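Local coordinates for uncharacterized protein (Pyrococcus abyssi, PDB 5IFF), which acts as a restriction DNA glycosylase, R.PabI, which probably excises adenine from its recognition sequence and binds nonspecific double-stranded DNA as a tetramer, at residues F96-E105 against K196-K206; C161-P169 against E180-V188. The protein carries 2 engineered substitutions. One frame throughout, in Å; residues are numbered along the deposited sequence.

Contact 1. Residues F96-E105 against K196-K206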
loop_
_atom_site.group_PDB
_atom_site.type_symbol
_atom_site.label_atom_id
_atom_site.label_comp_id
_atom_site.label_asym_id
_atom_site.label_seq_id
_atom_site.Cartn_x
_atom_site.Cartn_y
_atom_site.Cartn_z
ATOM N N PHE A 96 -21.248 19.503 29.417
ATOM C CA PHE A 96 -20.577 18.220 29.668
ATOM C C PHE A 96 -19.057 18.340 29.433
ATOM O O PHE A 96 -18.243 17.977 30.309
ATOM C CB PHE A 96 -21.187 17.132 28.776
ATOM C CG PHE A 96 -20.487 15.785 28.873
ATOM C CD1 PHE A 96 -20.652 14.981 30.000
ATOM C CD2 PHE A 96 -19.679 15.343 27.840
ATOM C CE1 PHE A 96 -20.027 13.720 30.094
ATOM C CE2 PHE A 96 -19.039 14.088 27.921
ATOM C CZ PHE A 96 -19.222 13.278 29.065
ATOM N N ALA A 97 -18.682 18.882 28.275
ATOM C CA ALA A 97 -17.274 19.058 27.966
ATOM C C ALA A 97 -16.548 19.916 28.999
ATOM O O ALA A 97 -15.366 19.660 29.271
ATOM C CB ALA A 97 -17.105 19.643 26.577
ATOM N N ASP A 98 -17.230 20.916 29.586
ATOM C CA ASP A 98 -16.617 21.740 30.632
ATOM C C ASP A 98 -16.246 20.927 31.850
ATOM O O ASP A 98 -15.270 21.223 32.533
ATOM C CB ASP A 98 -17.559 22.875 31.076
ATOM C CG ASP A 98 -17.658 23.984 30.041
ATOM O OD1 ASP A 98 -16.719 24.078 29.211
ATOM O OD2 ASP A 98 -18.651 24.754 30.058
ATOM N N ASP A 99 -17.058 19.926 32.133
ATOM C CA ASP A 99 -16.894 19.079 33.315
ATOM C C ASP A 99 -15.826 17.966 33.125
ATOM O O ASP A 99 -15.327 17.404 34.073
ATOM C CB ASP A 99 -18.245 18.432 33.692
ATOM C CG ASP A 99 -19.366 19.469 33.970
ATOM O OD1 ASP A 99 -19.073 20.621 34.375
ATOM O OD2 ASP A 99 -20.557 19.119 33.795
ATOM N N VAL A 100 -15.507 17.629 31.890
ATOM C CA VAL A 100 -14.556 16.535 31.629
ATOM C C VAL A 100 -13.102 17.027 31.790
ATOM O O VAL A 100 -12.698 17.957 31.058
ATOM C CB VAL A 100 -14.772 15.983 30.216
ATOM C CG1 VAL A 100 -13.690 14.930 29.845
ATOM C CG2 VAL A 100 -16.180 15.364 30.115
ATOM N N LYS A 101 -12.327 16.420 32.703
ATOM C CA LYS A 101 -10.908 16.803 32.953
ATOM C C LYS A 101 -9.989 15.565 32.954
ATOM O O LYS A 101 -8.836 15.616 33.368
ATOM C CB LYS A 101 -10.755 17.527 34.292
ATOM C CG LYS A 101 -11.587 18.787 34.472
ATOM C CD LYS A 101 -11.088 19.920 33.597
ATOM C CE LYS A 101 -11.951 21.151 33.751
ATOM N NZ LYS A 101 -11.636 22.151 32.698
ATOM N N SER A 102 -10.530 14.439 32.522
ATOM C CA SER A 102 -9.745 13.210 32.450
ATOM C C SER A 102 -10.234 12.400 31.253
ATOM O O SER A 102 -11.411 12.468 30.905
ATOM C CB SER A 102 -9.879 12.412 33.741
ATOM O OG SER A 102 -9.182 11.203 33.603
ATOM N N TYR A 103 -9.334 11.654 30.622
ATOM C CA TYR A 103 -9.608 11.079 29.307
ATOM C C TYR A 103 -9.183 9.636 29.230
ATOM O O TYR A 103 -8.293 9.213 29.976
ATOM C CB TYR A 103 -8.882 11.886 28.217
ATOM C CG TYR A 103 -9.212 13.363 28.336
ATOM C CD1 TYR A 103 -10.387 13.871 27.800
ATOM C CD2 TYR A 103 -8.366 14.235 29.018
ATOM C CE1 TYR A 103 -10.724 15.253 27.952
ATOM C CE2 TYR A 103 -8.665 15.579 29.143
ATOM C CZ TYR A 103 -9.850 16.082 28.600
ATOM O OH TYR A 103 -10.189 17.413 28.740
ATOM N N LEU A 104 -9.765 8.908 28.283
ATOM C CA LEU A 104 -9.369 7.524 28.081
ATOM C C LEU A 104 -7.864 7.419 27.792
ATOM O O LEU A 104 -7.170 6.594 28.390
ATOM C CB LEU A 104 -10.171 6.903 26.956
ATOM C CG LEU A 104 -9.902 5.387 26.960
ATOM C CD1 LEU A 104 -10.554 4.700 28.163
ATOM C CD2 LEU A 104 -10.282 4.789 25.663
ATOM N N GLU A 105 -7.347 8.281 26.909
ATOM C CA GLU A 105 -5.895 8.310 26.628
ATOM C C GLU A 105 -5.038 8.485 27.891
ATOM O O GLU A 105 -3.944 7.932 27.951
ATOM C CB GLU A 105 -5.559 9.412 25.600
ATOM C CG GLU A 105 -5.893 8.971 24.159
ATOM C CD GLU A 105 -5.399 9.934 23.082
ATOM O OE1 GLU A 105 -4.477 10.745 23.381
ATOM O OE2 GLU A 105 -5.953 9.899 21.954
ATOM N N LYS A 196 -20.158 12.851 22.948
ATOM C CA LYS A 196 -19.622 12.641 24.301
ATOM C C LYS A 196 -18.453 11.673 24.303
ATOM O O LYS A 196 -17.490 11.859 25.083
ATOM C CB LYS A 196 -20.689 12.137 25.230
ATOM C CG LYS A 196 -21.729 13.257 25.556
ATOM C CD LYS A 196 -22.950 12.690 26.298
ATOM C CE LYS A 196 -22.575 12.293 27.688
ATOM N NZ LYS A 196 -23.797 12.265 28.550
ATOM N N ALA A 197 -18.531 10.648 23.453
ATOM C CA ALA A 197 -17.397 9.713 23.309
ATOM C C ALA A 197 -16.105 10.453 22.896
ATOM O O ALA A 197 -15.032 10.249 23.486
ATOM C CB ALA A 197 -17.743 8.591 22.293
ATOM N N PHE A 198 -16.181 11.311 21.886
ATOM C CA PHE A 198 -15.005 12.003 21.458
ATOM C C PHE A 198 -14.494 12.961 22.551
ATOM O O PHE A 198 -13.270 13.143 22.722
ATOM C CB PHE A 198 -15.294 12.764 20.140
ATOM C CG PHE A 198 -15.162 11.904 18.919
ATOM C CD1 PHE A 198 -13.900 11.412 18.547
ATOM C CD2 PHE A 198 -16.277 11.553 18.147
ATOM C CE1 PHE A 198 -13.737 10.608 17.384
ATOM C CE2 PHE A 198 -16.136 10.734 17.000
ATOM C CZ PHE A 198 -14.873 10.266 16.619
ATOM N N ILE A 199 -15.435 13.566 23.278
ATOM C CA ILE A 199 -15.107 14.480 24.352
ATOM C C ILE A 199 -14.289 13.764 25.456
ATOM O O ILE A 199 -13.344 14.359 25.982
ATOM C CB ILE A 199 -16.391 15.117 24.930
ATOM C CG1 ILE A 199 -16.860 16.222 23.985
ATOM C CG2 ILE A 199 -16.165 15.699 26.325
ATOM C CD1 ILE A 199 -18.267 16.711 24.332
ATOM N N ILE A 200 -14.615 12.500 25.771
ATOM C CA ILE A 200 -13.889 11.808 26.856
ATOM C C ILE A 200 -12.680 10.986 26.329
ATOM O O ILE A 200 -11.872 10.506 27.113
ATOM C CB ILE A 200 -14.791 10.899 27.669
ATOM C CG1 ILE A 200 -15.300 9.715 26.829
ATOM C CG2 ILE A 200 -15.930 11.711 28.292
ATOM C CD1 ILE A 200 -15.764 8.531 27.705
ATOM N N ALA A 201 -12.527 10.908 25.010
ATOM C CA ALA A 201 -11.421 10.130 24.419
ATOM C C ALA A 201 -10.037 10.748 24.634
ATOM O O ALA A 201 -9.062 10.034 24.980
ATOM C CB ALA A 201 -11.679 9.951 22.910
ATOM N N SER A 202 -9.918 12.058 24.392
ATOM C CA SER A 202 -8.650 12.788 24.600
ATOM C C SER A 202 -8.924 14.273 24.694
ATOM O O SER A 202 -9.943 14.746 24.140
ATOM C CB SER A 202 -7.663 12.557 23.468
ATOM O OG SER A 202 -8.086 13.191 22.259
ATOM N N GLU A 203 -8.001 15.020 25.306
ATOM C CA GLU A 203 -8.206 16.465 25.386
ATOM C C GLU A 203 -8.264 17.058 23.984
ATOM O O GLU A 203 -9.026 17.958 23.706
ATOM C CB GLU A 203 -7.092 17.149 26.200
ATOM C CG GLU A 203 -7.368 18.639 26.411
ATOM C CD GLU A 203 -6.453 19.291 27.438
ATOM O OE1 GLU A 203 -5.573 18.612 27.985
ATOM O OE2 GLU A 203 -6.632 20.496 27.696
ATOM N N THR A 204 -7.440 16.553 23.084
ATOM C CA THR A 204 -7.427 17.080 21.729
ATOM C C THR A 204 -8.759 16.849 21.026
ATOM O O THR A 204 -9.301 17.750 20.353
ATOM C CB THR A 204 -6.289 16.448 20.904
ATOM O OG1 THR A 204 -5.037 16.835 21.486
ATOM C CG2 THR A 204 -6.324 16.982 19.474
ATOM N N HIS A 205 -9.306 15.642 21.194
ATOM C CA HIS A 205 -10.610 15.370 20.588
ATOM C C HIS A 205 -11.675 16.272 21.187
ATOM O O HIS A 205 -12.499 16.790 20.451
ATOM C CB HIS A 205 -11.026 13.899 20.770
ATOM C CG HIS A 205 -10.347 12.947 19.826
ATOM N ND1 HIS A 205 -10.189 13.223 18.479
ATOM C CD2 HIS A 205 -9.755 11.749 20.041
ATOM C CE1 HIS A 205 -9.526 12.212 17.910
ATOM N NE2 HIS A 205 -9.261 11.310 18.838
ATOM N N LYS A 206 -11.655 16.436 22.508
ATOM C CA LYS A 206 -12.645 17.324 23.169
ATOM C C LYS A 206 -12.560 18.758 22.605
ATOM O O LYS A 206 -13.590 19.407 22.297
ATOM C CB LYS A 206 -12.409 17.349 24.697
ATOM C CG LYS A 206 -13.385 18.321 25.414
ATOM C CD LYS A 206 -13.235 18.337 26.951
ATOM C CE LYS A 206 -12.434 19.497 27.411
ATOM N NZ LYS A 206 -12.359 19.625 28.945
HETATM O O HOH W 1 -6.280 12.198 20.474
#

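Contact 2. Residues C161-P169 against E180-V188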
loop_
_atom_site.group_PDB
_atom_site.type_symbol
_atom_site.label_atom_id
_atom_site.label_comp_id
_atom_site.label_asym_id
_atom_site.label_seq_id
_atom_site.Cartn_x
_atom_site.Cartn_y
_atom_site.Cartn_z
ATOM N N CYS A 161 -21.310 0.551 16.894
ATOM C CA CYS A 161 -21.657 -0.780 16.414
ATOM C C CYS A 161 -23.183 -0.785 16.286
ATOM O O CYS A 161 -23.875 -0.668 17.295
ATOM C CB CYS A 161 -21.224 -1.870 17.389
ATOM S SG CYS A 161 -19.384 -1.996 17.414
ATOM N N ILE A 162 -23.661 -0.916 15.056
ATOM C CA ILE A 162 -25.077 -0.768 14.727
ATOM C C ILE A 162 -25.674 -2.150 14.479
ATOM O O ILE A 162 -25.265 -2.797 13.541
ATOM C CB ILE A 162 -25.276 0.060 13.466
ATOM C CG1 ILE A 162 -24.770 1.529 13.706
ATOM C CG2 ILE A 162 -26.789 0.153 13.179
ATOM C CD1 ILE A 162 -24.467 2.307 12.406
ATOM N N PRO A 163 -26.663 -2.582 15.278
ATOM C CA PRO A 163 -27.248 -3.925 14.989
ATOM C C PRO A 163 -27.838 -4.032 13.577
ATOM O O PRO A 163 -28.555 -3.118 13.129
ATOM C CB PRO A 163 -28.354 -4.072 16.040
ATOM C CG PRO A 163 -27.912 -3.087 17.185
ATOM C CD PRO A 163 -27.274 -1.942 16.456
ATOM N N LEU A 164 -27.551 -5.125 12.877
ATOM C CA LEU A 164 -28.156 -5.316 11.569
ATOM C C LEU A 164 -29.692 -5.334 11.659
ATOM O O LEU A 164 -30.387 -5.133 10.665
ATOM C CB LEU A 164 -27.705 -6.624 10.913
ATOM C CG LEU A 164 -26.250 -6.632 10.390
ATOM C CD1 LEU A 164 -26.118 -7.967 9.596
ATOM C CD2 LEU A 164 -25.949 -5.419 9.530
ATOM N N THR A 165 -30.221 -5.605 12.840
ATOM C CA THR A 165 -31.682 -5.671 12.951
ATOM C C THR A 165 -32.248 -4.257 12.908
ATOM O O THR A 165 -33.461 -4.086 12.921
ATOM C CB THR A 165 -32.140 -6.339 14.245
ATOM O OG1 THR A 165 -31.475 -5.716 15.341
ATOM C CG2 THR A 165 -31.805 -7.800 14.244
ATOM N N ASN A 166 -31.361 -3.253 12.968
ATOM C CA ASN A 166 -31.768 -1.840 12.979
ATOM C C ASN A 166 -31.607 -1.122 11.655
ATOM O O ASN A 166 -31.808 0.092 11.598
ATOM C CB ASN A 166 -31.004 -1.013 14.044
ATOM C CG ASN A 166 -31.462 -1.331 15.442
ATOM O OD1 ASN A 166 -32.275 -2.216 15.632
ATOM N ND2 ASN A 166 -30.922 -0.647 16.417
ATOM N N VAL A 167 -31.272 -1.848 10.595
ATOM C CA VAL A 167 -31.120 -1.200 9.298
ATOM C C VAL A 167 -32.175 -1.673 8.305
ATOM O O VAL A 167 -32.834 -2.670 8.558
ATOM C CB VAL A 167 -29.706 -1.471 8.695
ATOM C CG1 VAL A 167 -28.675 -0.902 9.646
ATOM C CG2 VAL A 167 -29.502 -2.937 8.401
ATOM N N GLU A 168 -32.293 -0.976 7.171
ATOM C CA GLU A 168 -33.241 -1.340 6.111
ATOM C C GLU A 168 -32.521 -1.448 4.776
ATOM O O GLU A 168 -31.540 -0.741 4.536
ATOM C CB GLU A 168 -34.355 -0.296 5.944
ATOM C CG GLU A 168 -34.996 0.260 7.199
ATOM C CD GLU A 168 -36.078 1.313 6.852
ATOM O OE1 GLU A 168 -36.787 1.136 5.835
ATOM O OE2 GLU A 168 -36.212 2.319 7.581
ATOM N N PRO A 169 -33.024 -2.278 3.874
ATOM C CA PRO A 169 -34.116 -3.252 4.022
ATOM C C PRO A 169 -33.714 -4.367 4.999
ATOM O O PRO A 169 -32.554 -4.804 4.984
ATOM C CB PRO A 169 -34.293 -3.807 2.606
ATOM C CG PRO A 169 -33.659 -2.793 1.701
ATOM C CD PRO A 169 -32.535 -2.202 2.487
ATOM N N GLU A 180 -24.008 -4.218 -1.720
ATOM C CA GLU A 180 -25.220 -3.788 -1.027
ATOM C C GLU A 180 -24.944 -2.621 -0.090
ATOM O O GLU A 180 -23.980 -2.631 0.671
ATOM C CB GLU A 180 -25.832 -4.949 -0.246
ATOM C CG GLU A 180 -26.990 -4.515 0.665
ATOM C CD GLU A 180 -28.279 -5.259 0.374
ATOM O OE1 GLU A 180 -28.198 -6.290 -0.312
ATOM O OE2 GLU A 180 -29.354 -4.785 0.830
ATOM N N VAL A 181 -25.836 -1.634 -0.128
ATOM C CA VAL A 181 -25.831 -0.533 0.794
ATOM C C VAL A 181 -27.162 -0.501 1.603
ATOM O O VAL A 181 -28.229 -0.629 1.014
ATOM C CB VAL A 181 -25.631 0.758 0.010
ATOM C CG1 VAL A 181 -25.982 1.923 0.844
ATOM C CG2 VAL A 181 -24.156 0.827 -0.531
ATOM N N VAL A 182 -27.094 -0.389 2.936
ATOM C CA VAL A 182 -28.309 -0.386 3.745
ATOM C C VAL A 182 -28.516 0.988 4.334
ATOM O O VAL A 182 -27.607 1.830 4.304
ATOM C CB VAL A 182 -28.278 -1.419 4.884
ATOM C CG1 VAL A 182 -28.192 -2.851 4.280
ATOM C CG2 VAL A 182 -27.120 -1.100 5.845
ATOM N N LYS A 183 -29.715 1.206 4.860
ATOM C CA LYS A 183 -30.137 2.529 5.309
ATOM C C LYS A 183 -30.382 2.486 6.823
ATOM O O LYS A 183 -31.038 1.568 7.336
ATOM C CB LYS A 183 -31.393 2.954 4.535
ATOM C CG LYS A 183 -31.951 4.285 5.003
ATOM C CD LYS A 183 -32.976 4.884 4.027
ATOM C CE LYS A 183 -34.384 4.365 4.255
ATOM N NZ LYS A 183 -35.371 5.255 3.560
ATOM N N TYR A 184 -29.844 3.471 7.533
ATOM C CA TYR A 184 -29.938 3.537 8.977
ATOM C C TYR A 184 -30.386 4.928 9.433
ATOM O O TYR A 184 -29.704 5.931 9.150
ATOM C CB TYR A 184 -28.563 3.205 9.592
ATOM C CG TYR A 184 -28.523 3.384 11.086
ATOM C CD1 TYR A 184 -29.307 2.595 11.918
ATOM C CD2 TYR A 184 -27.687 4.333 11.667
ATOM C CE1 TYR A 184 -29.292 2.776 13.304
ATOM C CE2 TYR A 184 -27.657 4.507 13.054
ATOM C CZ TYR A 184 -28.441 3.715 13.862
ATOM O OH TYR A 184 -28.407 3.907 15.236
ATOM N N GLU A 185 -31.470 4.996 10.208
ATOM C CA GLU A 185 -31.930 6.291 10.698
ATOM C C GLU A 185 -31.152 6.561 11.966
ATOM O O GLU A 185 -31.106 5.722 12.868
ATOM C CB GLU A 185 -33.453 6.286 10.933
ATOM C CG GLU A 185 -34.242 5.859 9.673
ATOM C CD GLU A 185 -35.781 5.771 9.859
ATOM O OE1 GLU A 185 -36.242 5.603 11.002
ATOM O OE2 GLU A 185 -36.517 5.890 8.850
ATOM N N VAL A 186 -30.498 7.717 12.025
ATOM C CA VAL A 186 -29.611 8.005 13.146
ATOM C C VAL A 186 -30.447 8.603 14.254
ATOM O O VAL A 186 -31.023 9.657 14.061
ATOM C CB VAL A 186 -28.479 9.011 12.750
ATOM C CG1 VAL A 186 -27.543 9.318 13.982
ATOM C CG2 VAL A 186 -27.670 8.457 11.563
ATOM N N PRO A 187 -30.507 7.937 15.417
ATOM C CA PRO A 187 -31.217 8.476 16.571
ATOM C C PRO A 187 -30.494 9.723 17.120
ATOM O O PRO A 187 -29.260 9.707 17.173
ATOM C CB PRO A 187 -31.162 7.324 17.578
ATOM C CG PRO A 187 -30.697 6.111 16.797
ATOM C CD PRO A 187 -29.791 6.715 15.772
ATOM N N VAL A 188 -31.225 10.765 17.550
ATOM C CA VAL A 188 -30.518 11.871 18.218
ATOM C C VAL A 188 -29.623 11.458 19.375
ATOM O O VAL A 188 -28.570 12.031 19.530
ATOM C CB VAL A 188 -31.456 12.946 18.815
ATOM C CG1 VAL A 188 -30.668 14.181 19.060
ATOM C CG2 VAL A 188 -32.519 13.294 17.886
HETATM O O HOH W 2 -32.891 2.656 11.139
#

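Contact 1. Residues F96-E105 against K196-K206
Lys206 NZ gives three hydrogen bonds to the end of helix 87-99 and the loop after it: to Val100 O at 2.7 Å, to Ala97 O at 3.0 Å and to Tyr103 OH at 3.1 Å. CG lies anti to the backbone N (chi1 177°) and a bend at chi3 carries the ammonium across the loop, so the lysine holds the end of helix 87-99 against the helix break at Ser202. Ser202 N-caps helix 203-216, its OG accepting from His205 N, and a water joins OG to Glu105 OE2, which also bonds Ser156 OG of strand 154-163. Leu104 N bonds Ile200 O at 2.9 Å and Glu105 N bonds Ala201 O at 3.1 Å, tying the start of helix 104-107 to carbonyls at the end of helix 188-201. The Tyr103 ring lies with one face over the Ser202-Glu203 peptide and has Ile199 O at its edge. Farther out, Ile199 CG2 packs against both Phe96 and Val100, while Tyr119 of the second subunit covers the latter two. Lys196 crosses the Phe96 ring at about a right angle, its CE 3.8 Å from the ring centroid and NZ in a cation-pi contact over the same face.

Contact 2. Residues C161-P169 against E180-V188
Glu168 and Lys183 form a single antiparallel bridge, a hydrogen-bonded pair: Glu168 N to Lys183 O at 2.8 Å and Lys183 N to Glu168 O at 2.7 Å. It joins the chain just after strand 154-163, of the eight-stranded sheet, to strand 181-186, an edge strand of the three-stranded sheet within this chain. Ahead of it the chain leaves strand 154-163 through the 3-10 turn 164-166, so Ile162 and Val167 both meet residues of strand 181-186. Tyr184 has CG anti to its backbone N (chi1 174°), which turns one ring face to Ile162. The Ile162 CG2 branch sits over that face, offset toward the rim, 3.6 Å from Tyr184 CE1, and CD1 of the same isoleucine reaches the CD2-CE2 side. Asn166 O lies in plane at the ring edge, and a water links it to Glu185 N; the phenol oxygen bonds Glu139. Val167 and Val182 share one rotamer, with CG1 anti to the carbonyl carbon. Val182 CG2 touches both CB and CG2 of Val167, each at 3.9 Å, while Val167 CG1 touches Tyr184 CB at 4.1 Å. Glu168 and Glu185, both extended, bring their OE2 atoms to 3.8 Å with carboxylates turned 67° apart; Lys11 forms a salt bridge with Glu185 and probably eases the repulsion. Strand 11-17 pairs with strand 181-186, strand 54-59 with 154-163, and Leu190 of helix 188-201 packs against Tyr184.

In the fold
The two contacts lie on opposite sides of the chain's centre, centres 27 Å apart and nearest atoms about 9 Å apart. Strand 181-186 of contact 2 runs into helix 188-201, whose far end enters contact 1. Strand 154-163 is a second connection: contact 1 packs on Ser156 and Val158, and contact 2 begins at its end. Both approach the adenine site seen for this protein, though no adenine is bound to this chain: the side chain of Ala201 is about 5 Å from that of Val158, and that of Ile162 about 7 Å from that of Ile60. The bound DNA is about 14 Å from the nearest atom of contact 1 and about 11 Å from that of contact 2.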